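Local structure of proline dehydrogenase (Bradyrhizobium japonicum USDA 110, 3HAZ) at residues 43-47 against 480-484; 79-83 against 113-117; 139-144 against 923-929. The protein probably oxidises proline to glutamate in two steps, using FAD for the proline dehydrogenase reaction and NAD for the 1-pyrroline-5-carboxylate dehydrogenase reaction. One frame throughout, in Å; residues are numbered along the deposited sequence.

Contact 1: 43-47 against 480-484; sequences ATRLI and VPALL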
loop_
_atom_site.group_PDB
_atom_site.type_symbol
_atom_site.label_atom_id
_atom_site.label_comp_id
_atom_site.label_asym_id
_atom_site.label_seq_id
_atom_site.Cartn_x
_atom_site.Cartn_y
_atom_site.Cartn_z
ATOM N N ALA A 43 -33.855 -23.678 21.379
ATOM C CA ALA A 43 -33.477 -22.301 21.075
ATOM C C ALA A 43 -34.101 -21.782 19.771
ATOM O O ALA A 43 -34.543 -20.632 19.707
ATOM C CB ALA A 43 -31.956 -22.153 21.050
ATOM N N THR A 44 -34.129 -22.620 18.735
ATOM C CA THR A 44 -34.793 -22.245 17.487
ATOM C C THR A 44 -36.276 -21.951 17.740
ATOM O O THR A 44 -36.825 -20.977 17.228
ATOM C CB THR A 44 -34.660 -23.341 16.406
ATOM O OG1 THR A 44 -33.273 -23.582 16.131
ATOM C CG2 THR A 44 -35.361 -22.919 15.119
ATOM N N ARG A 45 -36.920 -22.790 18.541
ATOM C CA ARG A 45 -38.327 -22.588 18.859
ATOM C C ARG A 45 -38.558 -21.289 19.634
ATOM O O ARG A 45 -39.555 -20.601 19.420
ATOM C CB ARG A 45 -38.887 -23.789 19.624
ATOM C CG ARG A 45 -38.991 -25.057 18.769
ATOM C CD ARG A 45 -39.473 -26.250 19.579
ATOM N NE ARG A 45 -40.791 -26.038 20.173
ATOM C CZ ARG A 45 -41.939 -26.400 19.603
ATOM N NH1 ARG A 45 -41.932 -26.987 18.411
ATOM N NH2 ARG A 45 -43.095 -26.174 20.218
ATOM N N LEU A 46 -37.638 -20.960 20.536
ATOM C CA LEU A 46 -37.752 -19.724 21.304
ATOM C C LEU A 46 -37.623 -18.514 20.379
ATOM O O LEU A 46 -38.409 -17.577 20.460
ATOM C CB LEU A 46 -36.702 -19.669 22.417
ATOM C CG LEU A 46 -36.769 -20.754 23.503
ATOM C CD1 LEU A 46 -35.676 -20.550 24.543
ATOM C CD2 LEU A 46 -38.133 -20.800 24.173
ATOM N N ILE A 47 -36.639 -18.554 19.490
ATOM C CA ILE A 47 -36.388 -17.442 18.574
ATOM C C ILE A 47 -37.504 -17.284 17.528
ATOM O O ILE A 47 -37.859 -16.167 17.155
ATOM C CB ILE A 47 -35.023 -17.595 17.894
ATOM C CG1 ILE A 47 -33.906 -17.355 18.911
ATOM C CG2 ILE A 47 -34.896 -16.641 16.709
ATOM C CD1 ILE A 47 -32.559 -17.882 18.453
ATOM N N VAL A 480 -31.617 -16.823 11.979
ATOM C CA VAL A 480 -31.750 -17.598 13.203
ATOM C C VAL A 480 -30.468 -18.366 13.558
ATOM O O VAL A 480 -30.024 -18.338 14.706
ATOM C CB VAL A 480 -32.947 -18.559 13.132
ATOM C CG1 VAL A 480 -32.966 -19.481 14.346
ATOM C CG2 VAL A 480 -34.251 -17.770 13.025
ATOM N N PRO A 481 -29.858 -19.043 12.573
ATOM C CA PRO A 481 -28.651 -19.805 12.911
ATOM C C PRO A 481 -27.536 -18.937 13.500
ATOM O O PRO A 481 -26.731 -19.440 14.283
ATOM C CB PRO A 481 -28.231 -20.402 11.565
ATOM C CG PRO A 481 -29.514 -20.481 10.785
ATOM C CD PRO A 481 -30.260 -19.243 11.169
ATOM N N ALA A 482 -27.504 -17.656 13.144
ATOM C CA ALA A 482 -26.501 -16.735 13.674
ATOM C C ALA A 482 -26.671 -16.482 15.176
ATOM O O ALA A 482 -25.693 -16.320 15.908
ATOM C CB ALA A 482 -26.535 -15.417 12.909
ATOM N N LEU A 483 -27.918 -16.436 15.626
ATOM C CA LEU A 483 -28.207 -16.232 17.039
ATOM C C LEU A 483 -27.846 -17.480 17.832
ATOM O O LEU A 483 -27.794 -17.452 19.064
ATOM C CB LEU A 483 -29.686 -15.900 17.227
ATOM C CG LEU A 483 -30.209 -14.725 16.398
ATOM C CD1 LEU A 483 -31.723 -14.711 16.395
ATOM C CD2 LEU A 483 -29.663 -13.399 16.917
ATOM N N LEU A 484 -27.579 -18.567 17.113
ATOM C CA LEU A 484 -27.385 -19.881 17.722
ATOM C C LEU A 484 -25.927 -20.321 17.776
ATOM O O LEU A 484 -25.623 -21.430 18.220
ATOM C CB LEU A 484 -28.196 -20.930 16.964
ATOM C CG LEU A 484 -29.710 -20.827 17.125
ATOM C CD1 LEU A 484 -30.389 -22.064 16.557
ATOM C CD2 LEU A 484 -30.053 -20.647 18.592
#
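Val480 begins the second segment by setting its CG2 methyl 3.9 Å from CG2 of Ile47. The two side chains run past each other in opposite directions. CG1 of Val480 leans on the same Ile47 methyl and sits more loosely beside CG2 of Thr44. Leu483 follows. CB of Leu483 lies 3.7 Å from Ile47 CD1, and CD1 of Leu483 covers Ile47 CG2. Both arms of Ile47 are therefore in use. With CG1 anti to the carbonyl carbon (chi1 -71°), CG2 falls anti to the backbone N and meets Val480 and Leu483. The CG1 arm carries CD1 to Leu483 and Leu484. Leu484 ends the segment with CD2 3.7 Å from Ile47 CD1. CD2 of Leu484 is also 3.5 Å from CB of Ala43, closer than carbons usually pack. CD1 of Leu484 is 3.3 Å from OG1 of Thr44, and these two side chains cross at about a right angle. That hydroxyl is already hydrogen-bonded to His40 O in its own helix. Cutting Ile47 back to an alanine would probably open a gap facing all three residues, Val480, Leu483 and Leu484. Helix 33-50 also rests on helix 399-409 through Ala43 and Ile47. Ile47 and Leu483 both touch Phe469, a FAD-binding residue, so this is apolar second-shell packing beside the flavin site of the proline dehydrogenase barrel.

Contact 2: 79-83 against 113-117; sequences VLAEA and STAFL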
loop_
_atom_site.group_PDB
_atom_site.type_symbol
_atom_site.label_atom_id
_atom_site.label_comp_id
_atom_site.label_asym_id
_atom_site.label_seq_id
_atom_site.Cartn_x
_atom_site.Cartn_y
_atom_site.Cartn_z
ATOM N N VAL A 79 -39.029 10.283 28.226
ATOM C CA VAL A 79 -39.240 11.299 29.244
ATOM C C VAL A 79 -40.462 12.138 28.896
ATOM O O VAL A 79 -41.315 12.388 29.743
ATOM C CB VAL A 79 -38.003 12.211 29.396
ATOM C CG1 VAL A 79 -38.344 13.460 30.220
ATOM C CG2 VAL A 79 -36.860 11.441 30.034
ATOM N N LEU A 80 -40.542 12.578 27.646
ATOM C CA LEU A 80 -41.699 13.336 27.198
ATOM C C LEU A 80 -42.963 12.476 27.343
ATOM O O LEU A 80 -44.013 12.963 27.759
ATOM C CB LEU A 80 -41.513 13.777 25.744
ATOM C CG LEU A 80 -42.696 14.506 25.107
ATOM C CD1 LEU A 80 -43.084 15.733 25.937
ATOM C CD2 LEU A 80 -42.381 14.901 23.673
ATOM N N ALA A 81 -42.849 11.193 27.002
ATOM C CA ALA A 81 -43.966 10.258 27.127
ATOM C C ALA A 81 -44.504 10.205 28.558
ATOM O O ALA A 81 -45.712 10.291 28.767
ATOM C CB ALA A 81 -43.573 8.859 26.638
ATOM N N GLU A 82 -43.617 10.084 29.545
ATOM C CA GLU A 82 -44.075 10.006 30.937
ATOM C C GLU A 82 -44.787 11.289 31.383
ATOM O O GLU A 82 -45.846 11.230 32.007
ATOM C CB GLU A 82 -42.928 9.654 31.893
ATOM C CG GLU A 82 -43.349 9.560 33.367
ATOM C CD GLU A 82 -44.383 8.469 33.623
ATOM O OE1 GLU A 82 -44.636 7.668 32.704
ATOM O OE2 GLU A 82 -44.940 8.402 34.740
ATOM N N ALA A 83 -44.205 12.442 31.069
ATOM C CA ALA A 83 -44.855 13.719 31.347
ATOM C C ALA A 83 -46.248 13.745 30.736
ATOM O O ALA A 83 -47.211 14.122 31.397
ATOM C CB ALA A 83 -44.018 14.880 30.806
ATOM N N SER A 113 -40.284 18.756 30.113
ATOM C CA SER A 113 -40.606 17.352 30.374
ATOM C C SER A 113 -39.572 16.695 31.287
ATOM O O SER A 113 -39.919 15.852 32.113
ATOM C CB SER A 113 -40.738 16.552 29.073
ATOM O OG SER A 113 -39.545 16.620 28.303
ATOM N N THR A 114 -38.304 17.084 31.145
ATOM C CA THR A 114 -37.256 16.530 31.997
ATOM C C THR A 114 -37.317 17.112 33.420
ATOM O O THR A 114 -37.159 16.378 34.402
ATOM C CB THR A 114 -35.838 16.719 31.393
ATOM O OG1 THR A 114 -35.835 16.346 30.006
ATOM C CG2 THR A 114 -34.833 15.864 32.141
ATOM N N ALA A 115 -37.542 18.423 33.528
ATOM C CA ALA A 115 -37.718 19.081 34.834
ATOM C C ALA A 115 -38.894 18.483 35.595
ATOM O O ALA A 115 -38.876 18.390 36.827
ATOM C CB ALA A 115 -37.934 20.590 34.659
ATOM N N PHE A 116 -39.926 18.102 34.849
ATOM C CA PHE A 116 -41.104 17.466 35.425
ATOM C C PHE A 116 -40.747 16.308 36.350
ATOM O O PHE A 116 -41.417 16.086 37.351
ATOM C CB PHE A 116 -42.033 16.949 34.326
ATOM C CG PHE A 116 -43.130 16.055 34.834
ATOM C CD1 PHE A 116 -44.235 16.591 35.484
ATOM C CD2 PHE A 116 -43.059 14.676 34.664
ATOM C CE1 PHE A 116 -45.257 15.767 35.955
ATOM C CE2 PHE A 116 -44.079 13.844 35.134
ATOM C CZ PHE A 116 -45.176 14.392 35.782
ATOM N N LEU A 117 -39.690 15.572 36.011
ATOM C CA LEU A 117 -39.299 14.395 36.787
ATOM C C LEU A 117 -38.815 14.731 38.198
ATOM O O LEU A 117 -38.901 13.896 39.101
ATOM C CB LEU A 117 -38.233 13.586 36.047
ATOM C CG LEU A 117 -38.619 13.010 34.686
ATOM C CD1 LEU A 117 -37.405 12.349 34.037
ATOM C CD2 LEU A 117 -39.773 12.017 34.814
#
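Val79 and Leu80 pack hard against Ser113, and this is the tight part of the contact. The CA atoms of Leu80 and Ser113 are 5.2 Å apart, a close approach that the small serine permits. CB of Ser113 lies 3.8 Å from CA of Leu80, with CD1 of Leu80 alongside. The Ser113 hydroxyl stands between its own backbone N and carbonyl carbon (chi1 58°). There it bonds within its helix to His109 O and Glu110 O, and no hydrogen bond crosses to the facing segment. Val79 uses mainly one branch. CG1 of Val79 reaches over the backbone of the other segment, 3.4 Å from Ser113 O and 3.7 Å from Thr114 CA. The OG1 of Thr114 is nearby but is bonded to Glu110 O.

The contact joins helix 71-85 to helix 106-115. Both helices belong to the DNA-binding region of the proline dehydrogenase family, and the arrangement is all-helical packing held by side-chain fit.

Toward Ala83 and Leu117 the packing is looser, though still buried. Leu117 brings CD1 to 4.1 Å from CG1 of Val79, and it lies about as far from CG2. CB of Ala83 is 4.1 Å from CB of Ser113. The Phe116 ring, its CG anti to the backbone N (chi1 169°), is turned obliquely to Ala83. CE2 of Phe116 stands 3.9 Å from Ala83 CA, and CD2 of the ring is near Ala83 CB. The same ring meets the ring of His449, the planes at about 50°. His449 also hydrogen-bonds to Glu82 OE2, which forms a salt bridge with Arg86. Helix 452-463 covers Val79 and Leu117 with Leu453.

Contact 3: 139-144 against 923-929; sequences DGTIGR and RIDDSIE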
loop_
_atom_site.group_PDB
_atom_site.type_symbol
_atom_site.label_atom_id
_atom_site.label_comp_id
_atom_site.label_asym_id
_atom_site.label_seq_id
_atom_site.Cartn_x
_atom_site.Cartn_y
_atom_site.Cartn_z
ATOM N N ASP A 139 -34.125 22.882 16.700
ATOM C CA ASP A 139 -32.954 22.566 17.504
ATOM C C ASP A 139 -33.355 21.733 18.710
ATOM O O ASP A 139 -34.532 21.464 18.914
ATOM C CB ASP A 139 -32.229 23.840 17.944
ATOM C CG ASP A 139 -33.157 24.855 18.578
ATOM O OD1 ASP A 139 -34.356 24.549 18.760
ATOM O OD2 ASP A 139 -32.683 25.965 18.894
ATOM N N GLY A 140 -32.373 21.323 19.503
ATOM C CA GLY A 140 -32.632 20.442 20.624
ATOM C C GLY A 140 -32.715 19.007 20.147
ATOM O O GLY A 140 -32.654 18.739 18.946
ATOM N N THR A 141 -32.843 18.078 21.084
ATOM C CA THR A 141 -32.919 16.666 20.732
ATOM C C THR A 141 -34.175 16.392 19.908
ATOM O O THR A 141 -34.155 15.605 18.963
ATOM C CB THR A 141 -32.948 15.792 21.984
ATOM O OG1 THR A 141 -31.827 16.125 22.811
ATOM C CG2 THR A 141 -32.905 14.297 21.606
ATOM N N ILE A 142 -35.263 17.059 20.280
ATOM C CA ILE A 142 -36.540 16.900 19.604
ATOM C C ILE A 142 -36.540 17.603 18.252
ATOM O O ILE A 142 -37.021 17.056 17.270
ATOM C CB ILE A 142 -37.696 17.438 20.474
ATOM C CG1 ILE A 142 -37.740 16.687 21.803
ATOM C CG2 ILE A 142 -39.031 17.316 19.743
ATOM C CD1 ILE A 142 -38.773 17.254 22.782
ATOM N N GLY A 143 -35.997 18.817 18.203
ATOM C CA GLY A 143 -35.932 19.551 16.953
ATOM C C GLY A 143 -35.071 18.825 15.937
ATOM O O GLY A 143 -35.410 18.752 14.755
ATOM N N ARG A 144 -33.950 18.275 16.391
ATOM C CA ARG A 144 -33.076 17.531 15.490
ATOM C C ARG A 144 -33.797 16.282 14.981
ATOM O O ARG A 144 -33.676 15.913 13.814
ATOM C CB ARG A 144 -31.753 17.175 16.169
ATOM C CG ARG A 144 -30.784 18.353 16.295
ATOM C CD ARG A 144 -29.420 17.901 16.825
ATOM N NE ARG A 144 -28.461 18.999 16.883
ATOM C CZ ARG A 144 -27.151 18.847 17.056
ATOM N NH1 ARG A 144 -26.359 19.908 17.097
ATOM N NH2 ARG A 144 -26.627 17.636 17.188
ATOM N N ARG A 923 -28.317 17.675 28.274
ATOM C CA ARG A 923 -28.600 16.636 27.300
ATOM C C ARG A 923 -28.571 17.251 25.901
ATOM O O ARG A 923 -28.389 16.551 24.907
ATOM C CB ARG A 923 -29.987 16.029 27.584
ATOM C CG ARG A 923 -30.245 14.663 26.959
ATOM C CD ARG A 923 -31.448 13.992 27.629
ATOM N NE ARG A 923 -32.711 14.564 27.179
ATOM C CZ ARG A 923 -33.822 14.601 27.905
ATOM N NH1 ARG A 923 -34.917 15.144 27.401
ATOM N NH2 ARG A 923 -33.843 14.108 29.138
ATOM N N ILE A 924 -28.725 18.572 25.840
ATOM C CA ILE A 924 -28.999 19.270 24.583
ATOM C C ILE A 924 -27.746 19.687 23.798
ATOM O O ILE A 924 -27.116 20.705 24.093
ATOM C CB ILE A 924 -29.891 20.501 24.835
ATOM C CG1 ILE A 924 -31.080 20.108 25.719
ATOM C CG2 ILE A 924 -30.353 21.107 23.519
ATOM C CD1 ILE A 924 -32.041 21.252 26.027
ATOM N N ASP A 925 -27.404 18.899 22.787
ATOM C CA ASP A 925 -26.235 19.183 21.956
ATOM C C ASP A 925 -26.186 20.619 21.438
ATOM O O ASP A 925 -25.130 21.238 21.452
ATOM C CB ASP A 925 -26.138 18.192 20.792
ATOM C CG ASP A 925 -25.707 16.807 21.240
ATOM O OD1 ASP A 925 -25.114 16.687 22.328
ATOM O OD2 ASP A 925 -25.957 15.836 20.504
ATOM N N ASP A 926 -27.318 21.154 20.983
ATOM C CA ASP A 926 -27.324 22.524 20.465
ATOM C C ASP A 926 -26.994 23.563 21.548
ATOM O O ASP A 926 -26.367 24.587 21.267
ATOM C CB ASP A 926 -28.658 22.857 19.783
ATOM C CG ASP A 926 -28.861 22.075 18.488
ATOM O OD1 ASP A 926 -27.976 22.145 17.614
ATOM O OD2 ASP A 926 -29.897 21.390 18.345
ATOM N N SER A 927 -27.424 23.303 22.781
ATOM C CA SER A 927 -27.124 24.203 23.891
ATOM C C SER A 927 -25.638 24.130 24.244
ATOM O O SER A 927 -24.971 25.150 24.384
ATOM C CB SER A 927 -27.967 23.853 25.123
ATOM O OG SER A 927 -29.341 24.080 24.892
ATOM N N ILE A 928 -25.135 22.911 24.397
ATOM C CA ILE A 928 -23.722 22.680 24.657
ATOM C C ILE A 928 -22.863 23.362 23.600
ATOM O O ILE A 928 -21.876 24.037 23.915
ATOM C CB ILE A 928 -23.409 21.172 24.661
ATOM C CG1 ILE A 928 -24.102 20.495 25.845
ATOM C CG2 ILE A 928 -21.894 20.923 24.682
ATOM C CD1 ILE A 928 -24.321 19.001 25.646
ATOM N N GLU A 929 -23.246 23.198 22.340
ATOM C CA GLU A 929 -22.448 23.742 21.254
ATOM C C GLU A 929 -22.525 25.264 21.185
ATOM O O GLU A 929 -21.539 25.909 20.856
ATOM C CB GLU A 929 -22.804 23.076 19.919
ATOM C CG GLU A 929 -22.274 21.650 19.836
ATOM C CD GLU A 929 -22.977 20.802 18.791
ATOM O OE1 GLU A 929 -23.694 21.373 17.942
ATOM O OE2 GLU A 929 -22.806 19.560 18.823
HETATM O O HOH W 1 -29.519 17.007 21.629
HETATM O O HOH W 2 -23.583 18.180 16.662
#
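Asp926 takes bonds from both Gly140 and Arg144 through its carboxylate. Asp926 OD2 accepts the backbone N-H of Gly140 at 2.7 Å from N, on its anti lone pair, with an N-H...O angle of 147°. Asp926 OD2 also receives a weak bond from Arg144 NE at 3.1 Å. Asp926 OD1 lies 2.8 Å from Arg144 NH1, the shorter of the two arginine bonds. NH1 comes in from above the carboxylate plane, 55° out of it. The guanidinium and carboxylate planes are 73° apart. Arg144 reaches this far because its chain is extended from CG to NE.

Glu929 OE1, at the guanidinium edge and in its plane, accepts a weak hydrogen bond from Arg144 NH1 at 3.2 Å, within a salt bridge. CB of Asp925 lies over one face, toward its rim. Asp925 OD2 forms a long ion pair with Arg144 NH2, 3.8 Å away, and no N-H points at it. The arginine probably eases the repulsion among the three carboxylates, though it offsets only part of their charge.

Two waters add bridges. One donates to Thr141 OG1 and accepts from Asp925 N; Thr141 OG1 is also bonded to Glu110 OE2. The other accepts from Arg144 NH2 and donates to Glu929 OE2. Arg923 binds Lys72 NZ through O and Glu110 OE2 through NE. Beside this network CG2 of Ile924 rests 3.7 Å from CA of Gly140.

A salt-bridge network thus joins helix 140-149 of the DNA-binding region to helix 925-934 of the aldehyde dehydrogenase part, which follows strand 917-921. Helix 71-85 packs on Thr141 and Arg923, and helix 106-115 on Asp139 and Ile924.

In the fold
Contacts 1 and 2 are buried, whereas contact 3 is partly exposed. The chemistry follows: neither of the first two has a hydrogen bond between its segments, while contact 3 depends on a salt-bridge network and bridging waters. Contact 1 stands apart near the flavin, its centre about 38 Å from that of contact 2 and 40 Å from that of contact 3. Contacts 2 and 3 are neighbours and touch, Thr114 OG1 lying 3.0 Å from Arg923 NH1 in a weak hydrogen bond. Helices 71-85 and 106-115, paired in contact 2, also pack on contact 3. Contact 2 stays within the N-terminal part; contact 3 links that part to the aldehyde dehydrogenase part.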